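Long-range contacts in exonuclease mut-7 homolog (Aedes aegypti, PDB 7JW2), which probably trims the 3' ends of AGO1-bound microRNAs as a magnesium-dependent 3'-5' exoribonuclease: residues H3-L7 with A186-C191; N167-W172 with E180-A185. All blocks are in the same frame, centred on the assembly; numbering follows the deposited sequence.

Contact 1 (H3-L7 with A186-C191); sequences HTLRL and ALDAFC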
ATOM      1  N   HIS A   3     -28.128   6.147  17.072  1.00 25.04           N
ATOM      2  CA  HIS A   3     -26.678   6.182  17.227  1.00 26.26           C
ATOM      3  C   HIS A   3     -26.049   6.732  15.952  1.00 19.66           C
ATOM      4  O   HIS A   3     -26.511   6.451  14.840  1.00 24.24           O
ATOM      5  CB  HIS A   3     -26.119   4.790  17.522  1.00 22.38           C
ATOM      6  CG  HIS A   3     -24.652   4.792  17.839  1.00 22.63           C
ATOM      7  ND1 HIS A   3     -24.072   5.754  18.639  1.00 25.47           N
ATOM      8  CD2 HIS A   3     -23.644   3.979  17.437  1.00 19.36           C
ATOM      9  CE1 HIS A   3     -22.775   5.521  18.734  1.00 22.93           C
ATOM     10  NE2 HIS A   3     -22.491   4.448  18.017  1.00 22.70           N
ATOM     11  N   THR A   4     -25.015   7.548  16.109  1.00 22.31           N
ATOM     12  CA  THR A   4     -24.338   8.151  14.972  1.00 22.40           C
ATOM     13  C   THR A   4     -22.831   7.997  15.118  1.00 23.35           C
ATOM     14  O   THR A   4     -22.311   7.801  16.220  1.00 25.51           O
ATOM     15  CB  THR A   4     -24.682   9.639  14.829  1.00 28.44           C
ATOM     16  OG1 THR A   4     -24.400  10.303  16.065  1.00 27.10           O
ATOM     17  CG2 THR A   4     -26.147   9.823  14.473  1.00 28.35           C
ATOM     18  N   LEU A   5     -22.136   8.096  13.984  1.00 22.67           N
ATOM     19  CA  LEU A   5     -20.683   8.004  13.962  1.00 22.47           C
ATOM     20  C   LEU A   5     -20.064   9.314  14.437  1.00 24.02           C
ATOM     21  O   LEU A   5     -20.336  10.377  13.871  1.00 27.23           O
ATOM     22  CB  LEU A   5     -20.204   7.678  12.547  1.00 23.09           C
ATOM     23  CG  LEU A   5     -18.694   7.633  12.299  1.00 23.54           C
ATOM     24  CD1 LEU A   5     -18.053   6.568  13.167  1.00 23.41           C
ATOM     25  CD2 LEU A   5     -18.393   7.383  10.824  1.00 24.43           C
ATOM     26  N   ARG A   6     -19.204   9.238  15.455  1.00 25.85           N
ATOM     27  CA  ARG A   6     -18.621  10.463  15.988  1.00 26.30           C
ATOM     28  C   ARG A   6     -17.469  10.997  15.149  1.00 30.01           C
ATOM     29  O   ARG A   6     -17.090  12.161  15.323  1.00 34.90           O
ATOM     30  CB  ARG A   6     -18.174  10.256  17.438  1.00 29.80           C
ATOM     31  CG  ARG A   6     -17.087   9.243  17.673  1.00 31.53           C
ATOM     32  CD  ARG A   6     -16.881   9.167  19.175  1.00 36.52           C
ATOM     33  NE  ARG A   6     -15.936   8.148  19.608  1.00 36.43           N
ATOM     34  CZ  ARG A   6     -14.619   8.260  19.486  1.00 38.97           C
ATOM     35  NH1 ARG A   6     -14.091   9.334  18.909  1.00 39.94           N
ATOM     36  NH2 ARG A   6     -13.824   7.294  19.931  1.00 38.49           N
ATOM     37  N   LEU A   7     -16.932  10.208  14.225  1.00 27.00           N
ATOM     38  CA  LEU A   7     -15.859  10.693  13.370  1.00 29.75           C
ATOM     39  C   LEU A   7     -16.368  11.736  12.380  1.00 30.70           C
ATOM     40  O   LEU A   7     -17.499  11.673  11.891  1.00 30.83           O
ATOM     41  CB  LEU A   7     -15.221   9.536  12.604  1.00 27.97           C
ATOM     42  CG  LEU A   7     -14.629   8.415  13.447  1.00 27.37           C
ATOM     43  CD1 LEU A   7     -14.022   7.349  12.536  1.00 25.86           C
ATOM     44  CD2 LEU A   7     -13.586   8.963  14.404  1.00 30.45           C
ATOM     45  N   ALA A 186     -20.496   2.427   7.432  1.00 15.01           N
ATOM     46  CA  ALA A 186     -19.338   2.854   8.210  1.00 14.67           C
ATOM     47  C   ALA A 186     -19.585   2.649   9.699  1.00 15.39           C
ATOM     48  O   ALA A 186     -18.695   2.186  10.430  1.00 15.76           O
ATOM     49  CB  ALA A 186     -19.011   4.315   7.896  1.00 17.27           C
ATOM     50  N   LEU A 187     -20.775   2.997  10.175  1.00 14.99           N
ATOM     51  CA  LEU A 187     -21.072   2.830  11.587  1.00 15.52           C
ATOM     52  C   LEU A 187     -21.156   1.361  11.985  1.00 15.72           C
ATOM     53  O   LEU A 187     -20.872   1.025  13.143  1.00 17.48           O
ATOM     54  CB  LEU A 187     -22.369   3.566  11.926  1.00 17.13           C
ATOM     55  CG  LEU A 187     -22.721   3.629  13.412  1.00 17.29           C
ATOM     56  CD1 LEU A 187     -21.594   4.251  14.230  1.00 19.43           C
ATOM     57  CD2 LEU A 187     -24.022   4.407  13.588  1.00 17.79           C
ATOM     58  N   ASP A 188     -21.527   0.460  11.061  1.00 16.35           N
ATOM     59  CA  ASP A 188     -21.673  -0.933  11.464  1.00 16.18           C
ATOM     60  C   ASP A 188     -20.322  -1.532  11.840  1.00 16.38           C
ATOM     61  O   ASP A 188     -20.261  -2.431  12.683  1.00 18.46           O
ATOM     62  CB  ASP A 188     -22.371  -1.758  10.377  1.00 19.20           C
ATOM     63  CG  ASP A 188     -23.524  -2.594  10.942  1.00 18.08           C
ATOM     64  OD1 ASP A 188     -24.428  -2.016  11.594  1.00 20.94           O
ATOM     65  OD2 ASP A 188     -23.512  -3.830  10.756  1.00 21.23           O
ATOM     66  N   ALA A 189     -19.239  -1.031  11.244  1.00 15.25           N
ATOM     67  CA  ALA A 189     -17.908  -1.426  11.694  1.00 14.65           C
ATOM     68  C   ALA A 189     -17.477  -0.635  12.930  1.00 15.08           C
ATOM     69  O   ALA A 189     -17.006  -1.225  13.913  1.00 15.27           O
ATOM     70  CB  ALA A 189     -16.902  -1.262  10.549  1.00 15.39           C
ATOM     71  N   PHE A 190     -17.638   0.695  12.913  1.00 14.97           N
ATOM     72  CA  PHE A 190     -17.102   1.517  14.002  1.00 16.70           C
ATOM     73  C   PHE A 190     -17.743   1.185  15.352  1.00 16.13           C
ATOM     74  O   PHE A 190     -17.065   1.224  16.393  1.00 15.67           O
ATOM     75  CB  PHE A 190     -17.279   3.007  13.700  1.00 17.05           C
ATOM     76  CG  PHE A 190     -16.567   3.917  14.676  1.00 18.28           C
ATOM     77  CD1 PHE A 190     -17.236   4.439  15.774  1.00 20.61           C
ATOM     78  CD2 PHE A 190     -15.237   4.250  14.485  1.00 20.33           C
ATOM     79  CE1 PHE A 190     -16.585   5.275  16.670  1.00 22.46           C
ATOM     80  CE2 PHE A 190     -14.571   5.089  15.371  1.00 21.83           C
ATOM     81  CZ  PHE A 190     -15.256   5.605  16.471  1.00 20.22           C
ATOM     82  N   CYS A 191     -19.035   0.859  15.370  1.00 15.49           N
ATOM     83  CA  CYS A 191     -19.695   0.639  16.658  1.00 15.91           C
ATOM     84  C   CYS A 191     -19.124  -0.573  17.387  1.00 15.30           C
ATOM     85  O   CYS A 191     -19.282  -0.688  18.613  1.00 15.83           O
ATOM     86  CB  CYS A 191     -21.215   0.511  16.467  1.00 18.16           C
ATOM     87  SG  CYS A 191     -21.807  -1.074  15.792  1.00 17.78           S
TER
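L5 and F190 meet at the middle of this contact, where the CD1 methyl of L5 sits over one face of the phenyl ring in a CH-pi contact. CD1 is 3.7 Å from the ring centroid of F190, 26° off the ring normal and displaced toward the CG side. F190 reaches this methyl because its CG stands anti to the backbone N (chi1 -171°), which carries the ring outward from the helix to segment 3-7. R6 meets the rim of the same ring: CZ of F190 points at one face of the guanidinium, 4.1 Å from R6 CZ, with the two planes 82° apart. L7 CD1 comes in obliquely on the same side of the ring plane as L5 CD1, at the CE2 rim, 3.7 Å from F190 CE2.

One turn earlier, L187 pushes its two methyls against the backbone and ring of the loop. Its CD2 lies 3.5 Å from H3 O, while CD1 is 3.8 Å from CD2 of the H3 imidazole and also touches L5 CA. The other branch of L5, CD2, reaches A186 CB at 4.3 Å. No hydrogen bond crosses between the segments; the imidazole is fixed instead by H3 NE2 bonding to E194 OE1 further along the helix, and the H3 backbone pairs with K162. Strand 61-65 extends the apolar cluster through V61, which touches L7, A186 and F190. The segment at the start of this exonuclease-domain construct thus packs against helix 179-205, which lies on the mixed sheet of the RNase H-like fold.

Contact 2 (N167-W172 with E180-A185); sequences NQFSNW and EQLRYA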
ATOM      1  N   ASN A 167     -31.261   0.536   6.652  1.00 19.09           N
ATOM      2  CA  ASN A 167     -30.517   0.287   5.424  1.00 19.08           C
ATOM      3  C   ASN A 167     -29.796  -1.060   5.425  1.00 17.16           C
ATOM      4  O   ASN A 167     -29.081  -1.370   4.466  1.00 17.05           O
ATOM      5  CB  ASN A 167     -29.527   1.424   5.172  1.00 20.02           C
ATOM      6  CG  ASN A 167     -30.190   2.628   4.542  1.00 24.96           C
ATOM      7  OD1 ASN A 167     -30.436   2.648   3.338  1.00 30.85           O
ATOM      8  ND2 ASN A 167     -30.521   3.626   5.356  1.00 29.44           N
ATOM      9  N   GLN A 168     -30.014  -1.881   6.453  1.00 16.92           N
ATOM     10  CA  GLN A 168     -29.356  -3.183   6.540  1.00 17.95           C
ATOM     11  C   GLN A 168     -29.613  -4.026   5.294  1.00 19.28           C
ATOM     12  O   GLN A 168     -28.688  -4.633   4.732  1.00 18.11           O
ATOM     13  CB  GLN A 168     -29.830  -3.910   7.805  1.00 20.11           C
ATOM     14  CG  GLN A 168     -29.318  -5.330   7.923  1.00 21.17           C
ATOM     15  CD  GLN A 168     -29.754  -6.015   9.212  1.00 24.98           C
ATOM     16  OE1 GLN A 168     -30.620  -5.521   9.932  1.00 29.75           O
ATOM     17  NE2 GLN A 168     -29.163  -7.168   9.492  1.00 28.75           N
ATOM     18  N   PHE A 169     -30.866  -4.071   4.843  1.00 18.45           N
ATOM     19  CA  PHE A 169     -31.269  -4.851   3.683  1.00 19.84           C
ATOM     20  C   PHE A 169     -31.586  -3.967   2.483  1.00 17.53           C
ATOM     21  O   PHE A 169     -32.418  -4.325   1.641  1.00 19.04           O
ATOM     22  CB  PHE A 169     -32.459  -5.739   4.039  1.00 22.74           C
ATOM     23  CG  PHE A 169     -32.156  -6.707   5.137  1.00 24.95           C
ATOM     24  CD1 PHE A 169     -31.251  -7.729   4.932  1.00 27.07           C
ATOM     25  CD2 PHE A 169     -32.739  -6.568   6.385  1.00 26.21           C
ATOM     26  CE1 PHE A 169     -30.950  -8.620   5.945  1.00 33.00           C
ATOM     27  CE2 PHE A 169     -32.443  -7.457   7.399  1.00 27.85           C
ATOM     28  CZ  PHE A 169     -31.548  -8.483   7.176  1.00 28.93           C
ATOM     29  N   SER A 170     -30.947  -2.804   2.406  1.00 16.69           N
ATOM     30  CA  SER A 170     -31.065  -1.938   1.241  1.00 15.92           C
ATOM     31  C   SER A 170     -30.369  -2.570   0.035  1.00 15.35           C
ATOM     32  O   SER A 170     -29.747  -3.638   0.117  1.00 15.11           O
ATOM     33  CB  SER A 170     -30.490  -0.563   1.544  1.00 16.37           C
ATOM     34  OG  SER A 170     -29.087  -0.668   1.767  1.00 16.12           O
ATOM     35  N   ASN A 171     -30.470  -1.900  -1.116  1.00 13.75           N
ATOM     36  CA  ASN A 171     -29.927  -2.453  -2.349  1.00 13.84           C
ATOM     37  C   ASN A 171     -28.447  -2.117  -2.402  1.00 15.69           C
ATOM     38  O   ASN A 171     -28.036  -1.076  -2.919  1.00 15.10           O
ATOM     39  CB  ASN A 171     -30.673  -1.904  -3.559  1.00 14.63           C
ATOM     40  CG  ASN A 171     -30.130  -2.447  -4.848  1.00 19.13           C
ATOM     41  OD1 ASN A 171     -29.199  -3.248  -4.858  1.00 17.92           O
ATOM     42  ND2 ASN A 171     -30.700  -2.009  -5.954  1.00 18.15           N
ATOM     43  N   TRP A 172     -27.627  -3.026  -1.862  1.00 13.89           N
ATOM     44  CA  TRP A 172     -26.185  -2.796  -1.834  1.00 14.99           C
ATOM     45  C   TRP A 172     -25.519  -2.929  -3.200  1.00 15.60           C
ATOM     46  O   TRP A 172     -24.321  -2.622  -3.318  1.00 16.00           O
ATOM     47  CB  TRP A 172     -25.534  -3.753  -0.825  1.00 14.64           C
ATOM     48  CG  TRP A 172     -25.928  -3.424   0.589  1.00 13.17           C
ATOM     49  CD1 TRP A 172     -26.795  -4.122   1.387  1.00 14.41           C
ATOM     50  CD2 TRP A 172     -25.525  -2.276   1.336  1.00 12.45           C
ATOM     51  NE1 TRP A 172     -26.947  -3.481   2.605  1.00 16.32           N
ATOM     52  CE2 TRP A 172     -26.160  -2.357   2.605  1.00 14.77           C
ATOM     53  CE3 TRP A 172     -24.654  -1.209   1.082  1.00 14.46           C
ATOM     54  CZ2 TRP A 172     -25.988  -1.391   3.591  1.00 13.45           C
ATOM     55  CZ3 TRP A 172     -24.465  -0.251   2.085  1.00 14.88           C
ATOM     56  CH2 TRP A 172     -25.137  -0.349   3.319  1.00 15.21           C
ATOM     57  N   GLU A 180     -27.110   7.562   2.978  1.00 22.18           N
ATOM     58  CA  GLU A 180     -27.597   6.837   4.146  1.00 20.92           C
ATOM     59  C   GLU A 180     -27.045   5.417   4.192  1.00 20.74           C
ATOM     60  O   GLU A 180     -26.828   4.873   5.286  1.00 20.44           O
ATOM     61  CB  GLU A 180     -29.129   6.819   4.151  1.00 23.01           C
ATOM     62  CG  GLU A 180     -29.766   8.200   4.266  1.00 32.45           C
ATOM     63  CD  GLU A 180     -29.853   8.936   2.929  1.00 34.20           C
ATOM     64  OE1 GLU A 180     -30.121  10.161   2.940  1.00 40.88           O
ATOM     65  OE2 GLU A 180     -29.651   8.298   1.868  1.00 28.82           O
ATOM     66  N   GLN A 181     -26.803   4.810   3.025  1.00 18.56           N
ATOM     67  CA  GLN A 181     -26.182   3.488   2.968  1.00 17.64           C
ATOM     68  C   GLN A 181     -24.732   3.547   3.423  1.00 17.16           C
ATOM     69  O   GLN A 181     -24.284   2.706   4.216  1.00 16.33           O
ATOM     70  CB  GLN A 181     -26.268   2.924   1.552  1.00 14.69           C
ATOM     71  CG  GLN A 181     -27.668   2.548   1.089  1.00 17.02           C
ATOM     72  CD  GLN A 181     -27.636   2.016  -0.323  1.00 15.64           C
ATOM     73  OE1 GLN A 181     -27.367   2.771  -1.255  1.00 18.21           O
ATOM     74  NE2 GLN A 181     -27.863   0.715  -0.486  1.00 16.14           N
ATOM     75  N   LEU A 182     -23.980   4.531   2.921  1.00 17.14           N
ATOM     76  CA  LEU A 182     -22.585   4.685   3.332  1.00 17.04           C
ATOM     77  C   LEU A 182     -22.485   4.956   4.826  1.00 19.30           C
ATOM     78  O   LEU A 182     -21.589   4.433   5.502  1.00 17.51           O
ATOM     79  CB  LEU A 182     -21.924   5.802   2.526  1.00 17.80           C
ATOM     80  CG  LEU A 182     -21.818   5.485   1.030  1.00 18.76           C
ATOM     81  CD1 LEU A 182     -21.671   6.758   0.201  1.00 25.00           C
ATOM     82  CD2 LEU A 182     -20.675   4.528   0.760  1.00 21.39           C
ATOM     83  N   ARG A 183     -23.405   5.754   5.368  1.00 17.50           N
ATOM     84  CA  ARG A 183     -23.368   6.039   6.802  1.00 18.47           C
ATOM     85  C   ARG A 183     -23.630   4.782   7.626  1.00 18.00           C
ATOM     86  O   ARG A 183     -22.923   4.510   8.609  1.00 17.52           O
ATOM     87  CB  ARG A 183     -24.377   7.141   7.137  1.00 23.32           C
ATOM     88  CG  ARG A 183     -23.902   8.520   6.698  1.00 27.22           C
ATOM     89  CD  ARG A 183     -24.567   9.647   7.486  1.00 36.54           C
ATOM     90  NE  ARG A 183     -26.021   9.540   7.479  1.00 36.83           N
ATOM     91  CZ  ARG A 183     -26.825  10.382   6.839  1.00 37.81           C
ATOM     92  NH1 ARG A 183     -26.311  11.396   6.155  1.00 34.99           N
ATOM     93  NH2 ARG A 183     -28.141  10.213   6.885  1.00 39.36           N
ATOM     94  N   TYR A 184     -24.635   3.998   7.241  1.00 16.20           N
ATOM     95  CA  TYR A 184     -24.922   2.748   7.931  1.00 14.38           C
ATOM     96  C   TYR A 184     -23.728   1.800   7.860  1.00 16.71           C
ATOM     97  O   TYR A 184     -23.364   1.177   8.863  1.00 16.37           O
ATOM     98  CB  TYR A 184     -26.181   2.095   7.333  1.00 17.43           C
ATOM     99  CG  TYR A 184     -26.346   0.652   7.737  1.00 16.22           C
ATOM    100  CD1 TYR A 184     -26.965   0.307   8.937  1.00 17.13           C
ATOM    101  CD2 TYR A 184     -25.833  -0.372   6.950  1.00 17.44           C
ATOM    102  CE1 TYR A 184     -27.089  -1.019   9.329  1.00 16.06           C
ATOM    103  CE2 TYR A 184     -25.951  -1.691   7.329  1.00 18.63           C
ATOM    104  CZ  TYR A 184     -26.566  -2.011   8.522  1.00 17.73           C
ATOM    105  OH  TYR A 184     -26.684  -3.325   8.895  1.00 20.30           O
ATOM    106  N   ALA A 185     -23.115   1.677   6.683  1.00 15.84           N
ATOM    107  CA  ALA A 185     -22.006   0.737   6.529  1.00 14.04           C
ATOM    108  C   ALA A 185     -20.817   1.134   7.391  1.00 15.11           C
ATOM    109  O   ALA A 185     -20.171   0.271   8.002  1.00 15.54           O
ATOM    110  CB  ALA A 185     -21.604   0.637   5.050  1.00 13.90           C
TER
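The loop 167-172 opens with a type I beta turn from N167 to S170 and lies beside the helix, N167 CA coming within 5.9 Å of Q181 CA. The extended side chain of Q181 delivers both N-H groups of its amide to the loop: NE2 donates to S170 OG at 2.9 Å and to N171 O at 3.0 Å. Both acceptors lie near the amide plane, though the second bond meets the N171 carbonyl from above its plane. OE1 of Q181 is held by Q174 NE2 and R178 N, fixing the amide's rotation. S170 OG in turn donates to N167 O, which also takes the S170 N-H of the turn. Y184 has the spacing to D188 of the YxxxD motif of DEDDy exonucleases, so this loop flanks the probable active-site side of the helix. Peptide atoms N167 C and Q168 N cover one face of the Y184 ring, and Q168 CB lies 3.4 Å from its OH. W172 meets Y184 rim to rim, planes 36° apart, with W172 CZ2 3.5 Å from Y184 CD2. W172 NE1 donates to Q168 O, 3.0 Å away and in the indole plane, in a nearly straight bond (172°) that meets the carbonyl from above its plane.

Contacts 1 and 2 share helix 179-205, on which 180-185 runs straight into 186-191, and their centres are about 13 Å apart. Apart from this join their segments do not touch. Contact 1, about 11 Å from the chain centre, is made without any hydrogen bond between its segments, largely by apolar packing, whereas contact 2, about 15 Å out, is clasped by the Q181 amide. Y184 of 180-185, packed by the loop of contact 2, and D188 of 186-191, which makes no contact with 3-7, lie one helical turn apart on the shared helix. Y184 OH lies 3.7 Å from D188 OD2, consistent with both belonging to the active site expected for a DEDDy exonuclease.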